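Local coordinates for protein, Family 18 Chitinase (Crocus vernus, PDB 3SIM) that probably binds chitin and hydrolyses its beta-1,4 links as a plant family 18 glycosyl hydrolase with a TIM-barrel fold, at residues L2-I7 / K28-L33; F35-T40 / N53-S58; S47-F52 / V103-T108; V78-G83 / D120-D125; A97-W102 / F137-G142. All blocks are in the same frame, centred on the assembly; numbering follows the deposited sequence.

Interaction 1: L2-I7 / K28-L33; sequences LFVEYI and KFQFVL
The aromatic ring of Y6 lies beside V32, whose CB sits over one of its faces, 4.2 Å from the ring centroid, while V32 CG1 approaches Y6 CE1 at 3.6 Å. The pair belongs to two neighbouring parallel strands of the TIM barrel, 2-7 and 28-37, in register from L2 with K28 to I7 with L33. Five backbone hydrogen bonds join them, among them the nearly straight one from F3 N to K28 O (3.0 Å). Y6 shares its face of the sheet with V4 and L2. V4 CG1 meets V32 CG2 at 3.6 Å, and L2 CD2 rests against Q30 CD at 3.6 Å. With CG anti to its carbonyl carbon and the chain extended beyond it, Q30 lays its CG, CD and amide atoms along that one methyl and brings NE2 near V4 CG2. An alanine at Q30 is likely to open a gap beside L2 CD2 and leave the end of the L2 side chain less firmly placed. The phenolic oxygen of Y6 reaches across the barrel interior to hydrogen-bond S160 and N184, and W253 stacks on its ring. On the other face of the sheet F3 and F29 lie side by side, their planes 57° apart, a pairing that is neither a parallel stack nor edge-to-face. Its closest approach is F29 CE1, which comes to the edge of the F3 ring, 3.6 Å from F3 CD1.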
# COMPACT_ATOMS: atom_id res chain seq x y z
N LEU A 2 6.35 12.37 4.02
CA LEU A 2 6.16 10.97 3.69
C LEU A 2 5.91 10.78 2.21
O LEU A 2 5.03 11.37 1.65
CB LEU A 2 4.96 10.43 4.39
CG LEU A 2 4.68 9.05 4.93
CD1 LEU A 2 3.33 8.77 4.85
CD2 LEU A 2 5.57 7.90 4.60
N PHE A 3 6.68 9.90 1.62
CA PHE A 3 6.49 9.41 0.28
C PHE A 3 6.51 7.89 0.24
O PHE A 3 7.44 7.30 0.68
CB PHE A 3 7.54 10.02 -0.66
CG PHE A 3 7.42 9.59 -2.09
CD1 PHE A 3 8.29 8.67 -2.64
CD2 PHE A 3 6.48 10.15 -2.91
CE1 PHE A 3 8.18 8.28 -3.91
CE2 PHE A 3 6.35 9.78 -4.17
CZ PHE A 3 7.19 8.84 -4.70
N VAL A 4 5.48 7.31 -0.31
CA VAL A 4 5.25 5.89 -0.43
C VAL A 4 5.30 5.39 -1.90
O VAL A 4 4.57 5.83 -2.72
CB VAL A 4 3.93 5.51 0.21
CG1 VAL A 4 3.77 4.08 0.23
CG2 VAL A 4 3.79 6.07 1.57
N GLU A 5 6.20 4.48 -2.16
CA GLU A 5 6.43 3.83 -3.44
C GLU A 5 6.09 2.33 -3.49
O GLU A 5 6.81 1.54 -2.98
CB GLU A 5 7.87 4.05 -3.90
CG GLU A 5 8.23 3.60 -5.28
CD GLU A 5 7.81 4.60 -6.43
OE1 GLU A 5 7.26 5.63 -6.17
OE2 GLU A 5 8.02 4.33 -7.57
N TYR A 6 4.98 1.97 -4.12
CA TYR A 6 4.69 0.55 -4.35
C TYR A 6 5.70 -0.10 -5.37
O TYR A 6 6.09 0.54 -6.26
CB TYR A 6 3.23 0.29 -4.71
CG TYR A 6 2.27 0.51 -3.55
CD1 TYR A 6 1.74 -0.52 -2.83
CD2 TYR A 6 1.99 1.77 -3.11
CE1 TYR A 6 0.88 -0.27 -1.77
CE2 TYR A 6 1.18 2.03 -2.07
CZ TYR A 6 0.62 1.02 -1.39
OH TYR A 6 -0.19 1.31 -0.37
N ILE A 7 6.13 -1.32 -5.12
CA ILE A 7 7.11 -2.00 -5.94
C ILE A 7 7.02 -3.54 -5.90
O ILE A 7 6.73 -4.15 -4.92
CB ILE A 7 8.60 -1.54 -5.63
CG1 ILE A 7 9.64 -2.14 -6.59
CG2 ILE A 7 8.98 -1.91 -4.30
CD1 ILE A 7 10.89 -1.51 -6.58
N LYS A 28 10.48 10.49 5.61
CA LYS A 28 10.15 9.09 5.52
C LYS A 28 9.85 8.62 4.10
O LYS A 28 8.82 8.94 3.55
CB LYS A 28 8.96 8.75 6.41
CG LYS A 28 9.03 9.06 7.82
CD LYS A 28 7.72 8.79 8.40
CE LYS A 28 7.61 9.15 9.79
NZ LYS A 28 8.30 8.24 10.68
N PHE A 29 10.75 7.86 3.53
CA PHE A 29 10.54 7.20 2.28
C PHE A 29 10.17 5.73 2.58
O PHE A 29 10.95 4.99 3.16
CB PHE A 29 11.78 7.27 1.41
CG PHE A 29 11.61 6.74 0.02
CD1 PHE A 29 11.67 7.58 -1.06
CD2 PHE A 29 11.41 5.41 -0.24
CE1 PHE A 29 11.50 7.09 -2.35
CE2 PHE A 29 11.28 4.95 -1.52
CZ PHE A 29 11.31 5.75 -2.53
N GLN A 30 8.99 5.31 2.19
CA GLN A 30 8.64 3.90 2.35
C GLN A 30 8.44 3.16 1.03
O GLN A 30 7.55 3.46 0.30
CB GLN A 30 7.47 3.70 3.31
CG GLN A 30 7.45 4.59 4.54
CD GLN A 30 6.22 4.45 5.46
OE1 GLN A 30 6.29 4.79 6.62
NE2 GLN A 30 5.13 4.03 4.94
N PHE A 31 9.32 2.22 0.74
CA PHE A 31 9.07 1.16 -0.23
C PHE A 31 7.94 0.23 0.24
O PHE A 31 7.87 -0.06 1.40
CB PHE A 31 10.35 0.38 -0.59
CG PHE A 31 11.28 1.11 -1.55
CD1 PHE A 31 12.51 1.56 -1.14
CD2 PHE A 31 10.95 1.32 -2.84
CE1 PHE A 31 13.33 2.22 -2.02
CE2 PHE A 31 11.76 1.96 -3.68
CZ PHE A 31 12.95 2.41 -3.28
N VAL A 32 7.02 -0.15 -0.63
CA VAL A 32 6.02 -1.16 -0.29
C VAL A 32 5.97 -2.41 -1.22
O VAL A 32 5.54 -2.34 -2.35
CB VAL A 32 4.57 -0.52 -0.05
CG1 VAL A 32 3.57 -1.54 0.28
CG2 VAL A 32 4.59 0.60 0.91
N LEU A 33 6.44 -3.53 -0.73
CA LEU A 33 6.57 -4.75 -1.55
C LEU A 33 5.20 -5.38 -1.95
O LEU A 33 4.40 -5.66 -1.12
CB LEU A 33 7.45 -5.78 -0.84
CG LEU A 33 8.90 -5.45 -0.52
CD1 LEU A 33 9.51 -6.42 0.43
CD2 LEU A 33 9.70 -5.37 -1.80

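Interaction 2: F35-T40 / N53-S58. With ACT (acetate ion), chain C.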
# COMPACT_ATOMS: atom_id res chain seq x y z
N PHE A 35 3.23 -8.51 -4.00
CA PHE A 35 2.46 -8.70 -2.80
C PHE A 35 2.82 -10.02 -2.05
O PHE A 35 3.39 -10.91 -2.59
CB PHE A 35 0.97 -8.75 -3.14
CG PHE A 35 0.40 -7.51 -3.75
CD1 PHE A 35 -0.14 -6.55 -2.97
CD2 PHE A 35 0.39 -7.33 -5.10
CE1 PHE A 35 -0.67 -5.44 -3.52
CE2 PHE A 35 -0.13 -6.20 -5.66
CZ PHE A 35 -0.66 -5.25 -4.86
N ALA A 36 2.45 -10.08 -0.80
CA ALA A 36 2.30 -11.31 -0.07
C ALA A 36 0.82 -11.66 -0.06
O ALA A 36 0.03 -10.83 0.26
CB ALA A 36 2.83 -11.20 1.30
N VAL A 37 0.50 -12.88 -0.46
CA VAL A 37 -0.84 -13.40 -0.63
C VAL A 37 -1.04 -14.76 0.05
O VAL A 37 -0.23 -15.63 -0.10
CB VAL A 37 -1.25 -13.52 -2.13
CG1 VAL A 37 -2.70 -13.68 -2.27
CG2 VAL A 37 -0.82 -12.38 -2.95
N ASP A 38 -2.15 -14.94 0.73
CA ASP A 38 -2.52 -16.22 1.31
C ASP A 38 -3.26 -17.15 0.32
O ASP A 38 -4.37 -17.54 0.55
CB ASP A 38 -3.25 -16.08 2.64
CG ASP A 38 -4.56 -15.28 2.57
OD1 ASP A 38 -4.71 -14.40 1.75
OD2 ASP A 38 -5.42 -15.62 3.33
N TYR A 39 -2.56 -17.45 -0.76
CA TYR A 39 -2.98 -18.33 -1.82
C TYR A 39 -1.79 -19.19 -2.20
O TYR A 39 -0.68 -18.81 -2.01
CB TYR A 39 -3.48 -17.54 -3.04
CG TYR A 39 -4.98 -17.19 -3.09
CD1 TYR A 39 -5.79 -17.65 -4.12
CD2 TYR A 39 -5.57 -16.40 -2.12
CE1 TYR A 39 -7.12 -17.33 -4.15
CE2 TYR A 39 -6.89 -16.08 -2.15
CZ TYR A 39 -7.67 -16.55 -3.17
OH TYR A 39 -8.96 -16.22 -3.21
N THR A 40 -2.10 -20.32 -2.78
CA THR A 40 -1.12 -21.29 -3.21
C THR A 40 -0.20 -20.73 -4.29
O THR A 40 -0.60 -19.96 -5.07
CB THR A 40 -1.74 -22.67 -3.68
OG1 THR A 40 -2.63 -22.47 -4.77
CG2 THR A 40 -2.43 -23.43 -2.53
N ASN A 53 2.27 -16.56 1.20
CA ASN A 53 3.32 -16.78 0.26
C ASN A 53 3.81 -15.46 -0.39
O ASN A 53 3.08 -14.55 -0.44
CB ASN A 53 2.87 -17.78 -0.81
CG ASN A 53 2.86 -19.20 -0.31
OD1 ASN A 53 3.83 -19.67 0.16
ND2 ASN A 53 1.76 -19.84 -0.41
N VAL A 54 5.05 -15.44 -0.84
CA VAL A 54 5.71 -14.30 -1.44
C VAL A 54 5.49 -14.23 -2.97
O VAL A 54 5.91 -15.09 -3.61
CB VAL A 54 7.21 -14.31 -1.09
CG1 VAL A 54 8.00 -13.39 -1.96
CG2 VAL A 54 7.44 -13.99 0.35
N PHE A 55 4.80 -13.24 -3.50
CA PHE A 55 4.56 -13.17 -4.95
C PHE A 55 5.38 -12.18 -5.77
O PHE A 55 5.30 -12.13 -6.95
CB PHE A 55 3.07 -13.10 -5.26
CG PHE A 55 2.34 -14.38 -5.01
CD1 PHE A 55 1.87 -14.67 -3.78
CD2 PHE A 55 2.11 -15.30 -6.00
CE1 PHE A 55 1.24 -15.82 -3.54
CE2 PHE A 55 1.45 -16.44 -5.76
CZ PHE A 55 1.02 -16.71 -4.53
N TRP A 56 6.15 -11.36 -5.08
CA TRP A 56 7.20 -10.60 -5.73
C TRP A 56 8.42 -11.46 -5.92
O TRP A 56 8.51 -12.52 -5.36
CB TRP A 56 7.60 -9.30 -5.02
CG TRP A 56 8.32 -9.43 -3.75
CD1 TRP A 56 9.65 -9.39 -3.57
CD2 TRP A 56 7.76 -9.63 -2.49
NE1 TRP A 56 9.96 -9.56 -2.28
CE2 TRP A 56 8.81 -9.70 -1.58
CE3 TRP A 56 6.46 -9.73 -2.02
CZ2 TRP A 56 8.60 -9.88 -0.25
CZ3 TRP A 56 6.26 -9.91 -0.72
CH2 TRP A 56 7.32 -9.99 0.16
N ASP A 57 9.33 -10.95 -6.70
CA ASP A 57 10.55 -11.66 -7.07
C ASP A 57 11.72 -11.40 -6.09
O ASP A 57 12.39 -10.41 -6.15
CB ASP A 57 10.89 -11.37 -8.56
CG ASP A 57 12.09 -12.17 -9.10
OD1 ASP A 57 12.81 -12.77 -8.38
OD2 ASP A 57 12.29 -12.15 -10.26
N SER A 58 11.93 -12.38 -5.23
CA SER A 58 12.95 -12.32 -4.20
C SER A 58 14.38 -12.24 -4.73
O SER A 58 15.21 -11.76 -4.10
CB SER A 58 12.82 -13.42 -3.16
OG SER A 58 13.09 -14.68 -3.60
C ACT C . 1.08 -22.96 1.54
O ACT C . 0.06 -23.53 2.00
OXT ACT C . 1.15 -22.93 0.29
CH3 ACT C . 2.14 -22.34 2.44
O HOH W 1 3.51 -9.55 -6.90
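V37 and N53 form an antiparallel hydrogen-bonded pair, V37 N giving to N53 O at 3.1 Å and N53 N to V37 O at 3.0 Å, with A36 and V54 the adjoining non-hydrogen-bonded pair. The short strand 53-54 is thus an antiparallel addition to the end of barrel strand 28-37, just past the cis peptide bond that precedes F35. A further bond, F55 N to F35 O (2.9 Å), continues the pairing beyond the strand. The side chain of F55 crosses V37 at about a right angle, its CD1 3.6 Å from V37 CG2. W56 instead brings its six-membered ring edge-on to the backbone, with CE3 3.3 Å from F35 O. N53 spends both amide hydrogens: ND2 gives a straight bond to Y39 O, 3.1 Å away and nearly in its own amide plane, and a second to an acetate OXT, probably from the crystallisation liquor. A leucine in place of N53 would probably leave the Y39 carbonyl without this donor and loosen the link to the loop that follows the inverse gamma turn at D38. Nearby, the carbonyl oxygens of Y39 and T40 both lie at the rim of the F55 ring, near its plane, each 3.7 Å from F55 CZ.

Interaction 3: S47-F52 / V103-T108; sequences STNGKF and VSNAVT
N105 leaves helix 99-116 with its CB already in contact with the loop 47-52, 3.5 Å from N49 O and 3.6 Å from G50 O. The loop joins strand 28-37 to strand 53-54, and here it lies against an outer helix of the TIM barrel. CG stands anti to the carbonyl carbon (chi1 -67°), which carries the amide out over the loop, where its two branches meet different partners. OD1 is approached by K51 NZ at 3.2 Å, the ammonium group coming from well above the plane of the carbonyl, while the methylene chain of K51 runs past N105 CB and CG. On the other branch, ND2 donates to N49 O at 3.1 Å with that oxygen in the amide plane, and it also gives to a water shared with N49 ND2. The N49 amide stands nearly perpendicular to that of N105, and its OD1 is taken by the backbone of A97. G50 brings its CA within 4.7 Å of A106 CA; at its positive phi a CB would be jammed against the carbonyl oxygen of N49. Past the turn F52 points its ring edge at the helix, with F52 CE2 3.9 Å from A106 CB.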
# COMPACT_ATOMS: atom_id res chain seq x y z
N SER A 47 -7.04 -20.44 -1.99
CA SER A 47 -6.81 -19.85 -0.71
C SER A 47 -6.27 -20.81 0.37
O SER A 47 -6.62 -21.94 0.40
CB SER A 47 -7.96 -18.98 -0.21
OG SER A 47 -9.01 -19.66 0.34
N THR A 48 -5.40 -20.28 1.21
CA THR A 48 -4.71 -21.05 2.24
C THR A 48 -5.03 -20.68 3.70
O THR A 48 -4.32 -21.04 4.60
CB THR A 48 -3.23 -20.99 2.09
OG1 THR A 48 -2.80 -19.67 2.31
CG2 THR A 48 -2.76 -21.52 0.72
N ASN A 49 -6.11 -19.96 3.90
CA ASN A 49 -6.53 -19.56 5.22
C ASN A 49 -5.45 -18.78 6.04
O ASN A 49 -5.17 -19.11 7.11
CB ASN A 49 -7.08 -20.76 6.00
CG ASN A 49 -7.87 -20.35 7.23
OD1 ASN A 49 -8.58 -19.41 7.18
ND2 ASN A 49 -7.68 -21.04 8.33
N GLY A 50 -4.85 -17.76 5.44
CA GLY A 50 -3.85 -16.96 6.09
C GLY A 50 -2.41 -17.47 6.13
O GLY A 50 -1.62 -16.91 6.80
N LYS A 51 -2.09 -18.51 5.38
CA LYS A 51 -0.72 -18.87 5.19
C LYS A 51 -0.09 -18.09 4.02
O LYS A 51 -0.22 -18.47 2.92
CB LYS A 51 -0.58 -20.37 5.01
CG LYS A 51 -1.07 -21.21 6.15
CD LYS A 51 -0.89 -22.65 5.92
CE LYS A 51 -1.44 -23.50 6.97
NZ LYS A 51 -0.75 -23.54 8.22
N PHE A 52 0.62 -17.03 4.32
CA PHE A 52 1.17 -16.17 3.30
C PHE A 52 2.32 -16.75 2.50
O PHE A 52 3.20 -17.31 3.04
CB PHE A 52 1.47 -14.82 3.90
CG PHE A 52 0.24 -14.04 4.18
CD1 PHE A 52 -0.30 -13.21 3.20
CD2 PHE A 52 -0.45 -14.21 5.34
CE1 PHE A 52 -1.47 -12.54 3.42
CE2 PHE A 52 -1.61 -13.57 5.55
CZ PHE A 52 -2.11 -12.71 4.59
N VAL A 103 -5.90 -15.82 11.79
CA VAL A 103 -4.99 -15.00 12.54
C VAL A 103 -3.72 -15.80 12.99
O VAL A 103 -2.65 -15.37 12.77
CB VAL A 103 -5.67 -14.37 13.76
CG1 VAL A 103 -4.66 -13.74 14.65
CG2 VAL A 103 -6.69 -13.36 13.34
N SER A 104 -3.90 -17.00 13.50
CA SER A 104 -2.76 -17.81 13.90
C SER A 104 -1.82 -18.09 12.72
O SER A 104 -0.64 -17.91 12.83
CB SER A 104 -3.24 -19.11 14.52
OG SER A 104 -2.17 -19.96 14.70
N ASN A 105 -2.39 -18.48 11.58
CA ASN A 105 -1.61 -18.71 10.38
C ASN A 105 -0.89 -17.44 9.84
O ASN A 105 0.23 -17.51 9.48
CB ASN A 105 -2.41 -19.36 9.26
CG ASN A 105 -2.87 -20.81 9.58
OD1 ASN A 105 -2.22 -21.52 10.25
ND2 ASN A 105 -3.97 -21.19 9.03
N ALA A 106 -1.61 -16.32 9.84
CA ALA A 106 -1.12 -15.05 9.40
C ALA A 106 0.06 -14.50 10.24
O ALA A 106 1.04 -14.12 9.71
CB ALA A 106 -2.27 -14.04 9.34
N VAL A 107 -0.08 -14.55 11.55
CA VAL A 107 0.96 -14.15 12.46
C VAL A 107 2.22 -15.03 12.28
O VAL A 107 3.24 -14.51 12.14
CB VAL A 107 0.50 -14.06 13.98
CG1 VAL A 107 1.61 -13.74 14.88
CG2 VAL A 107 -0.62 -13.05 14.21
N THR A 108 2.08 -16.33 12.21
CA THR A 108 3.26 -17.17 12.02
C THR A 108 3.99 -16.93 10.69
O THR A 108 5.12 -16.60 10.68
CB THR A 108 2.86 -18.65 12.12
OG1 THR A 108 2.33 -18.91 13.41
CG2 THR A 108 4.02 -19.53 11.83
O HOH W 2 -5.81 -23.69 8.42

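Interaction 4: V78-G83 / D120-D125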
# COMPACT_ATOMS: atom_id res chain seq x y z
N VAL A 78 11.03 -0.20 4.57
CA VAL A 78 10.35 -1.12 3.68
C VAL A 78 9.19 -1.89 4.32
O VAL A 78 9.36 -2.50 5.33
CB VAL A 78 11.33 -2.14 3.03
CG1 VAL A 78 10.60 -3.07 2.05
CG2 VAL A 78 12.51 -1.49 2.47
N ALA A 79 8.06 -1.89 3.69
CA ALA A 79 6.90 -2.62 4.16
C ALA A 79 6.45 -3.72 3.14
O ALA A 79 7.01 -3.81 2.10
CB ALA A 79 5.81 -1.70 4.48
N VAL A 80 5.51 -4.55 3.51
CA VAL A 80 4.87 -5.47 2.59
C VAL A 80 3.33 -5.28 2.52
O VAL A 80 2.69 -5.11 3.52
CB VAL A 80 5.25 -6.95 2.87
CG1 VAL A 80 4.88 -7.33 4.21
CG2 VAL A 80 4.60 -7.91 1.88
N SER A 81 2.79 -5.30 1.31
CA SER A 81 1.37 -5.24 1.07
C SER A 81 0.70 -6.62 0.90
O SER A 81 1.12 -7.43 0.12
CB SER A 81 1.04 -4.30 -0.11
OG SER A 81 -0.31 -4.12 -0.35
N LEU A 82 -0.36 -6.83 1.63
CA LEU A 82 -1.17 -8.02 1.62
C LEU A 82 -2.33 -7.96 0.60
O LEU A 82 -3.06 -7.02 0.51
CB LEU A 82 -1.72 -8.30 3.01
CG LEU A 82 -0.82 -8.18 4.25
CD1 LEU A 82 -1.54 -8.56 5.48
CD2 LEU A 82 0.40 -9.01 4.09
N GLY A 83 -2.49 -9.04 -0.12
CA GLY A 83 -3.56 -9.22 -1.07
C GLY A 83 -3.29 -8.81 -2.48
O GLY A 83 -2.69 -9.52 -3.22
N ASP A 120 9.82 -3.29 8.09
CA ASP A 120 9.41 -2.35 9.11
C ASP A 120 7.89 -2.16 9.33
O ASP A 120 7.45 -1.60 10.31
CB ASP A 120 10.04 -1.01 8.78
CG ASP A 120 11.52 -1.12 8.54
OD1 ASP A 120 12.23 -1.28 9.53
OD2 ASP A 120 11.92 -1.08 7.36
N GLY A 121 7.13 -2.61 8.36
CA GLY A 121 5.70 -2.43 8.31
C GLY A 121 4.89 -3.32 7.39
O GLY A 121 5.42 -4.07 6.65
N ILE A 122 3.57 -3.24 7.50
CA ILE A 122 2.64 -3.83 6.54
C ILE A 122 1.59 -2.86 5.97
O ILE A 122 1.31 -1.84 6.54
CB ILE A 122 1.99 -5.17 6.98
CG1 ILE A 122 0.74 -4.97 7.81
CG2 ILE A 122 2.91 -6.02 7.70
CD1 ILE A 122 0.92 -4.11 8.86
N ASP A 123 1.02 -3.24 4.85
CA ASP A 123 -0.04 -2.51 4.18
C ASP A 123 -1.18 -3.49 3.85
O ASP A 123 -0.94 -4.59 3.48
CB ASP A 123 0.43 -1.79 2.93
CG ASP A 123 -0.74 -1.21 2.07
OD1 ASP A 123 -1.57 -0.44 2.55
OD2 ASP A 123 -0.86 -1.58 0.94
N ILE A 124 -2.39 -3.02 3.95
CA ILE A 124 -3.53 -3.87 3.67
C ILE A 124 -4.21 -3.54 2.35
O ILE A 124 -4.72 -2.47 2.19
CB ILE A 124 -4.57 -3.86 4.80
CG1 ILE A 124 -3.91 -3.93 6.19
CG2 ILE A 124 -5.60 -4.85 4.54
CD1 ILE A 124 -3.14 -5.14 6.44
N ASP A 125 -4.13 -4.44 1.40
CA ASP A 125 -4.69 -4.24 0.06
C ASP A 125 -5.60 -5.38 -0.50
O ASP A 125 -5.49 -5.73 -1.62
CB ASP A 125 -3.63 -3.77 -0.96
CG ASP A 125 -4.26 -3.40 -2.40
OD1 ASP A 125 -3.69 -3.80 -3.35
OD2 ASP A 125 -5.31 -2.80 -2.47
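Two adjacent parallel strands in the buried heart of the TIM barrel meet here, 76-83 and 121-125, and the second forms the centre of the DGIDIDYE sequence that marks family 18 chitinases. Just before it D120 pairs with V78 twice: D120 N gives an almost perfectly straight bond to V78 O (2.9 Å), and V78 N donates to the anti lone pair of D120 OD2 (3.1 Å). Further along, V80 O accepts from D123 N, L82 N gives to D123 O, and D125 N donates to L82 O within the carbonyl plane. The two faces differ in chemistry. V80 and I122 lie on the outward one with L82 and I124, the last two side by side with CD1 atoms 3.9 Å apart; L144 and I141 of helix 134-150 pack on L82 and I124 respectively. On the inward face S81 holds OG anti to its backbone N (chi1 -176°), and from there it donates to D123 OD2 at 2.9 Å while touching D125 CB at 3.4 Å. G83, with positive phi, ends the strand where a CB would collide with D125 O. S158 and S160 bond to D123 OD1, and Y6 reaches OD2 weakly. Gripped at both oxygens, the D123 carboxylate has little freedom to rotate, consistent with a second-shell aspartate that orders the active-site end of the motif, where D125 and E127, the presumed acid, follow.

Interaction 5: A97-W102 / F137-G142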
# COMPACT_ATOMS: atom_id res chain seq x y z
N ALA A 97 -11.49 -19.35 7.22
CA ALA A 97 -12.18 -20.51 7.75
C ALA A 97 -12.75 -20.30 9.18
O ALA A 97 -13.82 -20.72 9.47
CB ALA A 97 -11.36 -21.72 7.66
N SER A 98 -11.97 -19.63 10.00
CA SER A 98 -12.38 -19.02 11.24
C SER A 98 -11.45 -17.85 11.51
O SER A 98 -10.38 -17.85 11.04
CB SER A 98 -12.29 -19.98 12.42
OG SER A 98 -11.01 -20.44 12.65
N VAL A 99 -11.88 -16.93 12.35
CA VAL A 99 -11.04 -15.82 12.70
C VAL A 99 -9.76 -16.29 13.42
O VAL A 99 -8.70 -15.83 13.10
CB VAL A 99 -11.77 -14.79 13.54
CG1 VAL A 99 -10.85 -13.82 14.08
CG2 VAL A 99 -12.86 -14.11 12.74
N ASP A 100 -9.92 -17.19 14.38
CA ASP A 100 -8.84 -17.65 15.21
C ASP A 100 -7.82 -18.36 14.36
O ASP A 100 -6.68 -18.13 14.50
CB ASP A 100 -9.31 -18.60 16.33
CG ASP A 100 -9.91 -17.89 17.57
OD1 ASP A 100 -9.76 -16.71 17.83
OD2 ASP A 100 -10.56 -18.56 18.34
N SER A 101 -8.26 -19.25 13.48
CA SER A 101 -7.37 -20.00 12.62
C SER A 101 -6.61 -19.17 11.58
O SER A 101 -5.48 -19.37 11.39
CB SER A 101 -8.01 -21.25 12.03
OG SER A 101 -8.89 -20.94 11.04
N TRP A 102 -7.29 -18.22 10.95
CA TRP A 102 -6.67 -17.29 10.01
C TRP A 102 -5.59 -16.43 10.67
O TRP A 102 -4.51 -16.44 10.24
CB TRP A 102 -7.71 -16.39 9.32
CG TRP A 102 -7.19 -15.68 8.15
CD1 TRP A 102 -7.27 -16.07 6.87
CD2 TRP A 102 -6.49 -14.44 8.15
NE1 TRP A 102 -6.70 -15.16 6.07
CE2 TRP A 102 -6.19 -14.16 6.83
CE3 TRP A 102 -6.09 -13.54 9.13
CZ2 TRP A 102 -5.49 -13.05 6.47
CZ3 TRP A 102 -5.38 -12.42 8.74
CH2 TRP A 102 -5.11 -12.20 7.42
N PHE A 137 -13.44 -9.79 8.34
CA PHE A 137 -12.30 -9.02 7.81
C PHE A 137 -11.73 -8.03 8.83
O PHE A 137 -10.59 -8.00 9.04
CB PHE A 137 -12.72 -8.22 6.54
CG PHE A 137 -11.61 -7.41 5.88
CD1 PHE A 137 -10.51 -8.02 5.28
CD2 PHE A 137 -11.64 -6.05 5.88
CE1 PHE A 137 -9.52 -7.22 4.69
CE2 PHE A 137 -10.66 -5.33 5.32
CZ PHE A 137 -9.63 -5.88 4.71
N ALA A 138 -12.56 -7.24 9.47
CA ALA A 138 -12.09 -6.29 10.46
C ALA A 138 -11.36 -6.95 11.64
O ALA A 138 -10.36 -6.50 12.03
CB ALA A 138 -13.23 -5.42 10.94
N GLU A 139 -11.93 -8.01 12.16
CA GLU A 139 -11.38 -8.80 13.23
C GLU A 139 -10.07 -9.51 12.88
O GLU A 139 -9.19 -9.37 13.62
CB GLU A 139 -12.36 -9.85 13.73
CG GLU A 139 -13.34 -9.45 14.72
CD GLU A 139 -14.35 -10.58 15.07
OE1 GLU A 139 -13.94 -11.68 15.49
OE2 GLU A 139 -15.55 -10.32 14.90
N CYS A 140 -9.99 -10.16 11.73
CA CYS A 140 -8.78 -10.81 11.29
C CYS A 140 -7.61 -9.81 11.12
O CYS A 140 -6.58 -10.00 11.70
CB CYS A 140 -9.03 -11.52 9.95
SG CYS A 140 -9.90 -13.10 9.93
N ILE A 141 -7.84 -8.76 10.35
CA ILE A 141 -6.83 -7.75 10.13
C ILE A 141 -6.46 -6.97 11.40
O ILE A 141 -5.33 -6.73 11.63
CB ILE A 141 -7.15 -6.78 8.97
CG1 ILE A 141 -7.52 -7.57 7.72
CG2 ILE A 141 -6.02 -5.80 8.73
CD1 ILE A 141 -6.43 -8.34 7.16
N GLY A 142 -7.47 -6.59 12.17
CA GLY A 142 -7.26 -5.87 13.41
C GLY A 142 -6.43 -6.68 14.39
O GLY A 142 -5.46 -6.20 14.83
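Helix-to-helix packing on the outside of the TIM barrel brings the first turn of helix 99-116 against the first half of helix 134-150, with a cysteine sulfur-aromatic contact at its centre. C140 directs its side chain at the indole of W102: CB lies 3.7 Å from W102 CE3, and SG stands 4.6 Å from the centroid of the five-membered ring. That sulfur is oblique to the ring, 41° off its normal, so it sits neither squarely over the face nor at the edge. The same SG also lies against the start of helix 99-116, 4.0 Å from V99 CA. W102 turns its CG anti to the backbone N (chi1 -166°), and the indole thereby extends across to the second helix until CH2 comes within 4.1 Å of I141 CD1. At the solvent side V99 crosses E139 at about a right angle, with its CG2 methyl 3.8 Å from E139 OE1. No hydrogen bond joins the segments, so apolar and van der Waals contact carries the interface. Polar ties instead secure the helix start: S98, at the N-cap position, shares a hydrogen bond of 2.7 Å between its OG and S101 OG, and its carbonyl accepts from W102 N. W102 NE1 is satisfied by D38 OD2, from the loop after strand 28-37. Salt-bridged D100 and R143 add a second tie between the two helices, F94 meets the W102 ring, and I141 also touches L172 of helix 166-175, placing helix 134-150 between its two neighbours around the barrel.

How the interactions relate
Interactions 1 and 4 are the buried core, both runs of parallel backbone bonds, and they touch directly: L33 N gives to A79 O and S81 N to L33 O, so 2-7, 28-37, 76-83 and 121-125 stand in order around the barrel. Interaction 2 extends the same strand 28-37 outward into antiparallel pairing, less buried and helped by one side-chain amide hydrogen bond. Interactions 3 and 5 share helix 99-116 on the outer layer, the first polar and water-bridged, the second mainly apolar. D38, of interaction 2, also reaches interactions 3 and 5, with a weak bond from G50 N to its OD2. The I124 and I141 side chains, packed together, connect interaction 4 to interaction 5.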